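Local coordinates for protein short afifavidin (Afifella pfennigii, PDB 6HDT) that binds biotin and 2-iminobiotin in strong non-covalent complexes as a dimeric bacterial avidin, although its biological role is still obscure, at residues 103-108 against 120-125; 30-35 against 42-47. All blocks are in the same frame, centred on the assembly; numbering follows the deposited sequence.

Contact 1 (103-108 against 120-125); sequences VTDWNL and QGSDTF. With BTN (biotin), chain E.
Trp-106 and Thr-104 reach across to Gly-121 and Asp-123 in the hairpin of strands 99-110 and 117-127, the last two of the eight-stranded antiparallel avidin barrel. The backbone evidence is two hydrogen-bonded pairs, Thr-104 with Asp-123 and Trp-106 with Gly-121; the shorter bond of the latter pair, from Trp-106 N to Gly-121 O, measures 2.9 Å with 165° at the hydrogen. The segments run antiparallel with a marked twist.

Side-chain hydroxyls add two bonds. Thr-104 OG1 sits between its own backbone N and carbonyl carbon (chi1 73°), which lets it donate to Asp-123 O at 2.6 Å; that oxygen also accepts from Thr-104 N and is thus gripped twice by one residue. Within the non-hydrogen-bonded pair Asp-105 and Ser-122, on the outer face, Ser-122 OG donates to Asp-105 OD1 at 2.7 Å, meeting it from above the carboxylate plane. Ile-118 of the second subunit packs on Asp-105.

On the inner face the Trp-106 indole is sandwiched: Gly-121 CA makes a CH-pi contact 3.8 Å from the centroid of the six-membered ring, while biotin C6 lies over the opposite face, 3.5 Å from Trp-106 CE2. Because Gly-121 has no side chain, the indole can lie directly against the neighbouring backbone.

Charge and ligand meet at Asp-123. Its OD1 accepts a weak bond from Trp-106 NE1, with ring and carboxylate planes steeply inclined to each other, and a bond from Gln-26 NE2. Trp-89 NE1 donates to OD2, so both oxygens are positioned by protein donors, and biotin N1 completes the set, donating to Asp-123 OD2 at 2.9 Å along a nearly straight line, 172° at the hydrogen.

Contact 2 (30-35 against 42-47); sequences TMTLVF and SGFYVN. With BTN (biotin), chain E.
Tyr-45 and Met-31 meet on the inner face of the hairpin formed by strands 30-35 and 40-46, the second and third strands of the avidin beta barrel. In the first shell, Met-31 CB lies 3.5 Å from Tyr-45 CD2. The sulfur follows at the ring edge: Met-31 SD is 5.0 Å from the Tyr-45 centroid and 76° off the ring normal, a Met-aromatic contact. The extended methionine chain crosses the phenol at a slant and passes its edge, while Thr-30 O stands over one ring face.

Tyr-45 CG is anti to the backbone N (chi1 -159°), directing the phenol into the biotin pocket, where its OH donates to biotin O3. Val-74 and Trp-76 of strand 69-77 touch the Tyr-45 side chain, and the ring of Trp-89 of strand 82-96 meets its ring.

On the outer face Thr-32 crosses Phe-44 at a slant, with OG1 3.5 Å from Phe-44 CZ. Thr-30 and Val-46 run side by side there, and Val-46 CG2 touches the Phe-44 ring at its edge.

These side chains are positioned by three hydrogen-bonded backbone pairs, Thr-30 with Val-46, Thr-32 with Phe-44 and Val-34 with Ser-42, on almost exactly antiparallel segments. Gly-43 brings its CA within 3.1 Å of Thr-32 O in a CA-H...O contact; a CB on Gly-43 would collide with Thr-32 O, and its backbone angles would also jam one against the preceding carbonyl oxygen.

Just past the strand end, Asn-47 OD1 accepts from Ala-49 N, which probably helps to orient the amide, and from biotin N2 at 2.9 Å.

From the N terminus, contact 2 comes first: segment 30-35 runs into a short turn, and 42-47 returns beside it, leaving only six residues between them. Strands 58-66, 69-77 and 82-96 follow before contact 1 opens at 103-108 and closes at 120-125 after eleven intervening residues. The two hairpins are therefore in series, neither nested nor crossed. Their centres lie 15 Å apart, but the sheet closes into a barrel, with strand 20-24 between 30-35 and 117-127. Inside it they touch, Phe-125 CD2 lying 3.7 Å from Met-31 CE, and both bind the same biotin, tying the second and third strands to the last two.

Contact 1 (103-108 against 120-125)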
ATOM      1  N   VAL A 103     -11.872  -8.509  -1.563  1.00 16.97           N
ATOM      2  CA  VAL A 103     -12.136  -8.329  -0.150  1.00 17.62           C
ATOM      3  C   VAL A 103     -10.892  -7.649   0.401  1.00 16.94           C
ATOM      4  O   VAL A 103      -9.808  -8.221   0.328  1.00 18.05           O
ATOM      5  CB  VAL A 103     -12.351  -9.691   0.540  1.00 19.40           C
ATOM      6  CG1 VAL A 103     -12.500  -9.513   2.041  1.00 22.62           C
ATOM      7  CG2 VAL A 103     -13.582 -10.413  -0.030  1.00 22.79           C
ATOM      8  N   THR A 104     -11.055  -6.433   0.943  1.00 17.33           N
ATOM      9  CA  THR A 104      -9.924  -5.694   1.459  1.00 15.72           C
ATOM     10  C   THR A 104     -10.179  -5.167   2.850  1.00 16.44           C
ATOM     11  O   THR A 104     -11.326  -4.969   3.257  1.00 17.08           O
ATOM     12  CB  THR A 104      -9.588  -4.463   0.566  1.00 19.84           C
ATOM     13  OG1 THR A 104     -10.582  -3.436   0.745  1.00 20.45           O
ATOM     14  CG2 THR A 104      -9.480  -4.844  -0.885  1.00 20.43           C
ATOM     15  N   ASP A 105      -9.073  -4.907   3.545  1.00 14.60           N
ATOM     16  CA  ASP A 105      -9.052  -4.080   4.762  1.00 14.80           C
ATOM     17  C   ASP A 105      -8.192  -2.860   4.466  1.00 14.85           C
ATOM     18  O   ASP A 105      -7.290  -2.906   3.643  1.00 15.36           O
ATOM     19  CB  ASP A 105      -8.436  -4.834   5.953  1.00 15.41           C
ATOM     20  CG  ASP A 105      -9.307  -5.983   6.468  1.00 17.80           C
ATOM     21  OD1 ASP A 105     -10.532  -5.951   6.245  1.00 20.92           O
ATOM     22  OD2 ASP A 105      -8.766  -6.869   7.174  1.00 25.01           O
ATOM     23  N   TRP A 106      -8.487  -1.751   5.122  1.00 15.03           N
ATOM     24  CA  TRP A 106      -7.738  -0.534   4.838  1.00 14.54           C
ATOM     25  C   TRP A 106      -7.426   0.168   6.096  1.00 15.46           C
ATOM     26  O   TRP A 106      -8.136   0.021   7.094  1.00 16.51           O
ATOM     27  CB  TRP A 106      -8.495   0.411   3.892  1.00 14.52           C
ATOM     28  CG  TRP A 106      -9.918   0.800   4.271  1.00 17.58           C
ATOM     29  CD1 TRP A 106     -11.082   0.266   3.752  1.00 17.18           C
ATOM     30  CD2 TRP A 106     -10.336   1.818   5.207  1.00 15.51           C
ATOM     31  NE1 TRP A 106     -12.169   0.859   4.316  1.00 17.39           N
ATOM     32  CE2 TRP A 106     -11.748   1.834   5.195  1.00 16.79           C
ATOM     33  CE3 TRP A 106      -9.654   2.747   6.037  1.00 14.92           C
ATOM     34  CZ2 TRP A 106     -12.494   2.682   5.989  1.00 17.10           C
ATOM     35  CZ3 TRP A 106     -10.417   3.609   6.829  1.00 16.68           C
ATOM     36  CH2 TRP A 106     -11.813   3.569   6.798  1.00 16.88           C
ATOM     37  N   ASN A 107      -6.329   0.911   6.016  1.00 15.64           N
ATOM     38  CA  ASN A 107      -5.925   1.827   7.059  1.00 14.10           C
ATOM     39  C   ASN A 107      -5.775   3.202   6.449  1.00 15.95           C
ATOM     40  O   ASN A 107      -5.309   3.304   5.337  1.00 15.12           O
ATOM     41  CB  ASN A 107      -4.570   1.392   7.604  1.00 17.56           C
ATOM     42  CG  ASN A 107      -4.642   0.145   8.464  1.00 15.81           C
ATOM     43  OD1 ASN A 107      -5.479   0.034   9.356  1.00 19.97           O
ATOM     44  ND2 ASN A 107      -3.767  -0.807   8.178  1.00 15.23           N
ATOM     45  N   LEU A 108      -6.093   4.254   7.222  1.00 18.13           N
ATOM     46  CA  LEU A 108      -6.071   5.626   6.761  1.00 16.35           C
ATOM     47  C   LEU A 108      -5.375   6.471   7.814  1.00 15.77           C
ATOM     48  O   LEU A 108      -5.896   6.619   8.919  1.00 16.71           O
ATOM     49  CB  LEU A 108      -7.494   6.119   6.611  1.00 17.40           C
ATOM     50  CG  LEU A 108      -7.808   7.506   6.044  1.00 21.35           C
ATOM     51  CD1 LEU A 108      -9.285   7.517   5.703  1.00 26.49           C
ATOM     52  CD2 LEU A 108      -7.486   8.660   6.987  1.00 21.57           C
ATOM     53  N   GLN A 120      -9.343   2.623  10.609  1.00 15.09           N
ATOM     54  CA  GLN A 120      -9.396   1.375   9.893  1.00 16.35           C
ATOM     55  C   GLN A 120     -10.804   1.051   9.448  1.00 16.24           C
ATOM     56  O   GLN A 120     -11.781   1.537  10.002  1.00 17.43           O
ATOM     57  CB  GLN A 120      -8.829   0.288  10.829  1.00 17.56           C
ATOM     58  CG  GLN A 120      -9.737  -0.075  11.988  1.00 23.75           C
ATOM     59  CD  GLN A 120      -9.091  -0.946  13.057  1.00 26.11           C
ATOM     60  OE1 GLN A 120      -7.971  -1.468  12.889  1.00 31.55           O
ATOM     61  NE2 GLN A 120      -9.808  -1.115  14.169  1.00 16.88           N
ATOM     62  N   GLY A 121     -10.886   0.156   8.458  1.00 17.75           N
ATOM     63  CA  GLY A 121     -12.148  -0.317   7.970  1.00 15.70           C
ATOM     64  C   GLY A 121     -11.949  -1.422   6.950  1.00 15.26           C
ATOM     65  O   GLY A 121     -10.857  -1.912   6.737  1.00 16.43           O
ATOM     66  N   SER A 122     -13.039  -1.782   6.310  1.00 18.82           N
ATOM     67  CA  SER A 122     -13.036  -2.798   5.270  1.00 16.57           C
ATOM     68  C   SER A 122     -13.867  -2.339   4.058  1.00 20.80           C
ATOM     69  O   SER A 122     -14.918  -1.739   4.234  1.00 23.18           O
ATOM     70  CB  SER A 122     -13.597  -4.108   5.823  1.00 19.32           C
ATOM     71  OG  SER A 122     -12.745  -4.572   6.853  1.00 25.22           O
ATOM     72  N   ASP A 123     -13.373  -2.637   2.848  1.00 17.86           N
ATOM     73  CA  ASP A 123     -14.080  -2.398   1.599  1.00 16.48           C
ATOM     74  C   ASP A 123     -14.079  -3.699   0.782  1.00 18.48           C
ATOM     75  O   ASP A 123     -13.047  -4.403   0.691  1.00 17.26           O
ATOM     76  CB  ASP A 123     -13.417  -1.334   0.716  1.00 18.81           C
ATOM     77  CG  ASP A 123     -13.596   0.085   1.218  1.00 19.24           C
ATOM     78  OD1 ASP A 123     -14.462   0.330   2.098  1.00 21.03           O
ATOM     79  OD2 ASP A 123     -12.836   0.965   0.712  1.00 21.66           O
ATOM     80  N   THR A 124     -15.224  -3.967   0.181  1.00 20.24           N
ATOM     81  CA  THR A 124     -15.389  -5.046  -0.783  1.00 16.96           C
ATOM     82  C   THR A 124     -15.712  -4.425  -2.141  1.00 18.36           C
ATOM     83  O   THR A 124     -16.715  -3.693  -2.298  1.00 19.34           O
ATOM     84  CB  THR A 124     -16.517  -5.992  -0.376  1.00 20.05           C
ATOM     85  OG1 THR A 124     -16.212  -6.512   0.919  1.00 27.59           O
ATOM     86  CG2 THR A 124     -16.620  -7.156  -1.356  1.00 21.17           C
ATOM     87  N   PHE A 125     -14.862  -4.742  -3.120  1.00 19.68           N
ATOM     88  CA  PHE A 125     -14.961  -4.194  -4.438  1.00 17.11           C
ATOM     89  C   PHE A 125     -15.546  -5.237  -5.348  1.00 20.15           C
ATOM     90  O   PHE A 125     -15.267  -6.433  -5.187  1.00 19.85           O
ATOM     91  CB  PHE A 125     -13.604  -3.764  -4.933  1.00 16.04           C
ATOM     92  CG  PHE A 125     -13.003  -2.621  -4.151  1.00 16.71           C
ATOM     93  CD1 PHE A 125     -12.216  -2.874  -3.063  1.00 16.59           C
ATOM     94  CD2 PHE A 125     -13.246  -1.318  -4.521  1.00 19.37           C
ATOM     95  CE1 PHE A 125     -11.627  -1.810  -2.340  1.00 16.58           C
ATOM     96  CE2 PHE A 125     -12.692  -0.265  -3.807  1.00 17.59           C
ATOM     97  CZ  PHE A 125     -11.897  -0.522  -2.714  1.00 17.39           C
TER
HETATM   98  C11 BTN E 201     -10.093  11.728   3.810  1.00 23.01           C
HETATM   99  O11 BTN E 201      -9.140  11.912   4.591  1.00 25.42           O
HETATM  100  O12 BTN E 201     -11.285  11.865   4.174  1.00 20.06           O
HETATM  101  C10 BTN E 201      -9.757  11.311   2.388  1.00 21.42           C
HETATM  102  C9  BTN E 201     -10.804  10.381   1.778  1.00 21.76           C
HETATM  103  C8  BTN E 201     -10.793   8.990   2.417  1.00 20.34           C
HETATM  104  C7  BTN E 201     -11.891   8.064   1.900  1.00 21.27           C
HETATM  105  C2  BTN E 201     -11.779   6.706   2.587  1.00 18.21           C
HETATM  106  S1  BTN E 201     -10.443   5.671   2.017  1.00 17.34           S
HETATM  107  C6  BTN E 201     -11.137   4.246   2.802  1.00 16.12           C
HETATM  108  C5  BTN E 201     -12.638   4.378   2.616  1.00 16.64           C
HETATM  109  N1  BTN E 201     -13.100   3.769   1.400  1.00 17.97           N
HETATM  110  C3  BTN E 201     -13.604   4.601   0.491  1.00 15.79           C
HETATM  111  O3  BTN E 201     -14.077   4.245  -0.603  1.00 17.87           O
HETATM  112  N2  BTN E 201     -13.510   5.863   0.985  1.00 16.19           N
HETATM  113  C4  BTN E 201     -13.017   5.842   2.353  1.00 15.39           C
HETATM  114  O   HOH W   1     -13.806  -6.367   2.954  1.00 32.26           O
HETATM  115  O   HOH W   2      -5.723  -0.483  12.115  1.00 31.99           O

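Contact 2 (30-35 against 42-47)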
ATOM      1  N   THR A  30     -15.313   4.245  -6.613  1.00 20.63           N
ATOM      2  CA  THR A  30     -14.866   3.526  -7.791  1.00 21.20           C
ATOM      3  C   THR A  30     -13.355   3.630  -7.921  1.00 20.10           C
ATOM      4  O   THR A  30     -12.677   4.610  -7.456  1.00 19.13           O
ATOM      5  CB  THR A  30     -15.537   4.047  -9.087  1.00 25.98           C
ATOM      6  OG1 THR A  30     -15.383   5.462  -9.194  1.00 27.74           O
ATOM      7  CG2 THR A  30     -17.031   3.717  -9.095  1.00 28.25           C
ATOM      8  N   MET A  31     -12.807   2.631  -8.581  1.00 19.88           N
ATOM      9  CA  MET A  31     -11.422   2.706  -8.952  1.00 17.87           C
ATOM     10  C   MET A  31     -11.194   1.938 -10.218  1.00 17.82           C
ATOM     11  O   MET A  31     -11.938   0.995 -10.537  1.00 20.41           O
ATOM     12  CB  MET A  31     -10.546   2.192  -7.812  1.00 17.67           C
ATOM     13  CG  MET A  31     -10.681   0.711  -7.530  1.00 18.08           C
ATOM     14  SD  MET A  31      -9.481   0.096  -6.328  1.00 20.28           S
ATOM     15  CE  MET A  31     -10.037  -1.610  -6.360  1.00 19.23           C
ATOM     16  N   THR A  32     -10.127   2.313 -10.900  1.00 18.02           N
ATOM     17  CA  THR A  32      -9.631   1.527 -11.999  1.00 17.69           C
ATOM     18  C   THR A  32      -8.224   1.044 -11.663  1.00 18.87           C
ATOM     19  O   THR A  32      -7.394   1.794 -11.154  1.00 23.33           O
ATOM     20  CB  THR A  32      -9.674   2.311 -13.334  1.00 21.72           C
ATOM     21  OG1 THR A  32     -11.025   2.623 -13.683  1.00 22.05           O
ATOM     22  CG2 THR A  32      -9.026   1.518 -14.455  1.00 21.24           C
ATOM     23  N   LEU A  33      -7.970  -0.225 -11.955  1.00 17.68           N
ATOM     24  CA  LEU A  33      -6.683  -0.857 -11.719  1.00 19.66           C
ATOM     25  C   LEU A  33      -6.028  -1.199 -13.031  1.00 19.41           C
ATOM     26  O   LEU A  33      -6.645  -1.784 -13.938  1.00 20.54           O
ATOM     27  CB  LEU A  33      -6.827  -2.145 -10.889  1.00 18.72           C
ATOM     28  CG  LEU A  33      -7.378  -1.980  -9.473  1.00 19.97           C
ATOM     29  CD1 LEU A  33      -7.496  -3.335  -8.814  1.00 22.66           C
ATOM     30  CD2 LEU A  33      -6.497  -1.057  -8.652  1.00 20.68           C
ATOM     31  N   VAL A  34      -4.757  -0.881 -13.106  1.00 16.44           N
ATOM     32  CA  VAL A  34      -3.930  -1.201 -14.261  1.00 19.13           C
ATOM     33  C   VAL A  34      -2.733  -2.006 -13.785  1.00 18.67           C
ATOM     34  O   VAL A  34      -1.922  -1.536 -12.982  1.00 19.50           O
ATOM     35  CB  VAL A  34      -3.455   0.067 -15.015  1.00 19.73           C
ATOM     36  CG1 VAL A  34      -2.860  -0.314 -16.353  1.00 20.47           C
ATOM     37  CG2 VAL A  34      -4.604   1.038 -15.228  1.00 24.66           C
ATOM     38  N   PHE A  35      -2.665  -3.256 -14.224  1.00 18.62           N
ATOM     39  CA  PHE A  35      -1.505  -4.094 -13.960  1.00 19.79           C
ATOM     40  C   PHE A  35      -0.351  -3.791 -14.930  1.00 21.56           C
ATOM     41  O   PHE A  35      -0.554  -3.611 -16.142  1.00 21.92           O
ATOM     42  CB  PHE A  35      -1.899  -5.563 -14.008  1.00 19.15           C
ATOM     43  CG  PHE A  35      -2.856  -5.916 -12.938  1.00 20.24           C
ATOM     44  CD1 PHE A  35      -2.401  -6.163 -11.650  1.00 26.07           C
ATOM     45  CD2 PHE A  35      -4.208  -5.889 -13.171  1.00 19.62           C
ATOM     46  CE1 PHE A  35      -3.279  -6.437 -10.628  1.00 26.22           C
ATOM     47  CE2 PHE A  35      -5.097  -6.171 -12.144  1.00 19.02           C
ATOM     48  CZ  PHE A  35      -4.631  -6.441 -10.878  1.00 19.19           C
ATOM     49  N   SER A  42      -1.180   0.216 -10.880  1.00 20.40           N
ATOM     50  CA  SER A  42      -1.453   1.649 -10.940  1.00 17.34           C
ATOM     51  C   SER A  42      -2.934   1.831 -11.184  1.00 18.05           C
ATOM     52  O   SER A  42      -3.689   0.859 -11.414  1.00 21.24           O
ATOM     53  CB  SER A  42      -0.665   2.296 -12.076  1.00 22.81           C
ATOM     54  OG  SER A  42       0.712   2.304 -11.784  1.00 29.74           O
ATOM     55  N   GLY A  43      -3.362   3.068 -11.114  1.00 18.10           N
ATOM     56  CA  GLY A  43      -4.731   3.403 -11.430  1.00 17.91           C
ATOM     57  C   GLY A  43      -5.097   4.729 -10.798  1.00 18.03           C
ATOM     58  O   GLY A  43      -4.235   5.589 -10.595  1.00 20.54           O
ATOM     59  N   PHE A  44      -6.373   4.837 -10.476  1.00 20.37           N
ATOM     60  CA  PHE A  44      -6.983   5.984  -9.803  1.00 18.45           C
ATOM     61  C   PHE A  44      -8.187   5.538  -8.983  1.00 17.17           C
ATOM     62  O   PHE A  44      -8.777   4.462  -9.214  1.00 19.56           O
ATOM     63  CB  PHE A  44      -7.385   7.083 -10.795  1.00 18.76           C
ATOM     64  CG  PHE A  44      -8.598   6.748 -11.627  1.00 17.46           C
ATOM     65  CD1 PHE A  44      -9.892   7.014 -11.175  1.00 22.76           C
ATOM     66  CD2 PHE A  44      -8.434   6.177 -12.882  1.00 19.94           C
ATOM     67  CE1 PHE A  44     -11.000   6.694 -11.953  1.00 20.90           C
ATOM     68  CE2 PHE A  44      -9.526   5.886 -13.664  1.00 20.54           C
ATOM     69  CZ  PHE A  44     -10.812   6.131 -13.202  1.00 19.58           C
ATOM     70  N   TYR A  45      -8.524   6.377  -8.006  1.00 18.16           N
ATOM     71  CA  TYR A  45      -9.558   6.104  -7.036  1.00 16.49           C
ATOM     72  C   TYR A  45     -10.483   7.272  -6.894  1.00 16.96           C
ATOM     73  O   TYR A  45     -10.035   8.407  -6.740  1.00 19.59           O
ATOM     74  CB  TYR A  45      -8.938   5.788  -5.680  1.00 15.95           C
ATOM     75  CG  TYR A  45      -9.841   5.021  -4.745  1.00 16.29           C
ATOM     76  CD1 TYR A  45     -10.750   5.674  -3.927  1.00 17.58           C
ATOM     77  CD2 TYR A  45      -9.765   3.630  -4.671  1.00 16.89           C
ATOM     78  CE1 TYR A  45     -11.585   4.960  -3.054  1.00 19.47           C
ATOM     79  CE2 TYR A  45     -10.585   2.917  -3.813  1.00 18.13           C
ATOM     80  CZ  TYR A  45     -11.487   3.587  -2.991  1.00 17.60           C
ATOM     81  OH  TYR A  45     -12.326   2.916  -2.144  1.00 19.10           O
ATOM     82  N   VAL A  46     -11.777   6.993  -6.914  1.00 16.45           N
ATOM     83  CA  VAL A  46     -12.768   8.044  -6.718  1.00 18.28           C
ATOM     84  C   VAL A  46     -13.574   7.731  -5.491  1.00 18.80           C
ATOM     85  O   VAL A  46     -14.352   6.772  -5.458  1.00 20.60           O
ATOM     86  CB  VAL A  46     -13.671   8.285  -7.932  1.00 19.15           C
ATOM     87  CG1 VAL A  46     -14.690   9.391  -7.619  1.00 22.58           C
ATOM     88  CG2 VAL A  46     -12.830   8.673  -9.137  1.00 19.09           C
ATOM     89  N   ASN A  47     -13.366   8.550  -4.466  1.00 20.11           N
ATOM     90  CA  ASN A  47     -14.051   8.384  -3.197  1.00 20.98           C
ATOM     91  C   ASN A  47     -15.467   8.955  -3.263  1.00 20.42           C
ATOM     92  O   ASN A  47     -15.659  10.114  -3.638  1.00 27.69           O
ATOM     93  CB  ASN A  47     -13.233   9.014  -2.067  1.00 23.56           C
ATOM     94  CG  ASN A  47     -13.996   9.108  -0.775  1.00 23.27           C
ATOM     95  OD1 ASN A  47     -14.676   8.169  -0.387  1.00 21.24           O
ATOM     96  ND2 ASN A  47     -13.878  10.252  -0.083  1.00 22.96           N
TER
HETATM   97  C11 BTN E 201     -10.093  11.728   3.810  1.00 23.01           C
HETATM   98  O11 BTN E 201      -9.140  11.912   4.591  1.00 25.42           O
HETATM   99  O12 BTN E 201     -11.285  11.865   4.174  1.00 20.06           O
HETATM  100  C10 BTN E 201      -9.757  11.311   2.388  1.00 21.42           C
HETATM  101  C9  BTN E 201     -10.804  10.381   1.778  1.00 21.76           C
HETATM  102  C8  BTN E 201     -10.793   8.990   2.417  1.00 20.34           C
HETATM  103  C7  BTN E 201     -11.891   8.064   1.900  1.00 21.27           C
HETATM  104  C2  BTN E 201     -11.779   6.706   2.587  1.00 18.21           C
HETATM  105  S1  BTN E 201     -10.443   5.671   2.017  1.00 17.34           S
HETATM  106  C6  BTN E 201     -11.137   4.246   2.802  1.00 16.12           C
HETATM  107  C5  BTN E 201     -12.638   4.378   2.616  1.00 16.64           C
HETATM  108  N1  BTN E 201     -13.100   3.769   1.400  1.00 17.97           N
HETATM  109  C3  BTN E 201     -13.604   4.601   0.491  1.00 15.79           C
HETATM  110  O3  BTN E 201     -14.077   4.245  -0.603  1.00 17.87           O
HETATM  111  N2  BTN E 201     -13.510   5.863   0.985  1.00 16.19           N
HETATM  112  C4  BTN E 201     -13.017   5.842   2.353  1.00 15.39           C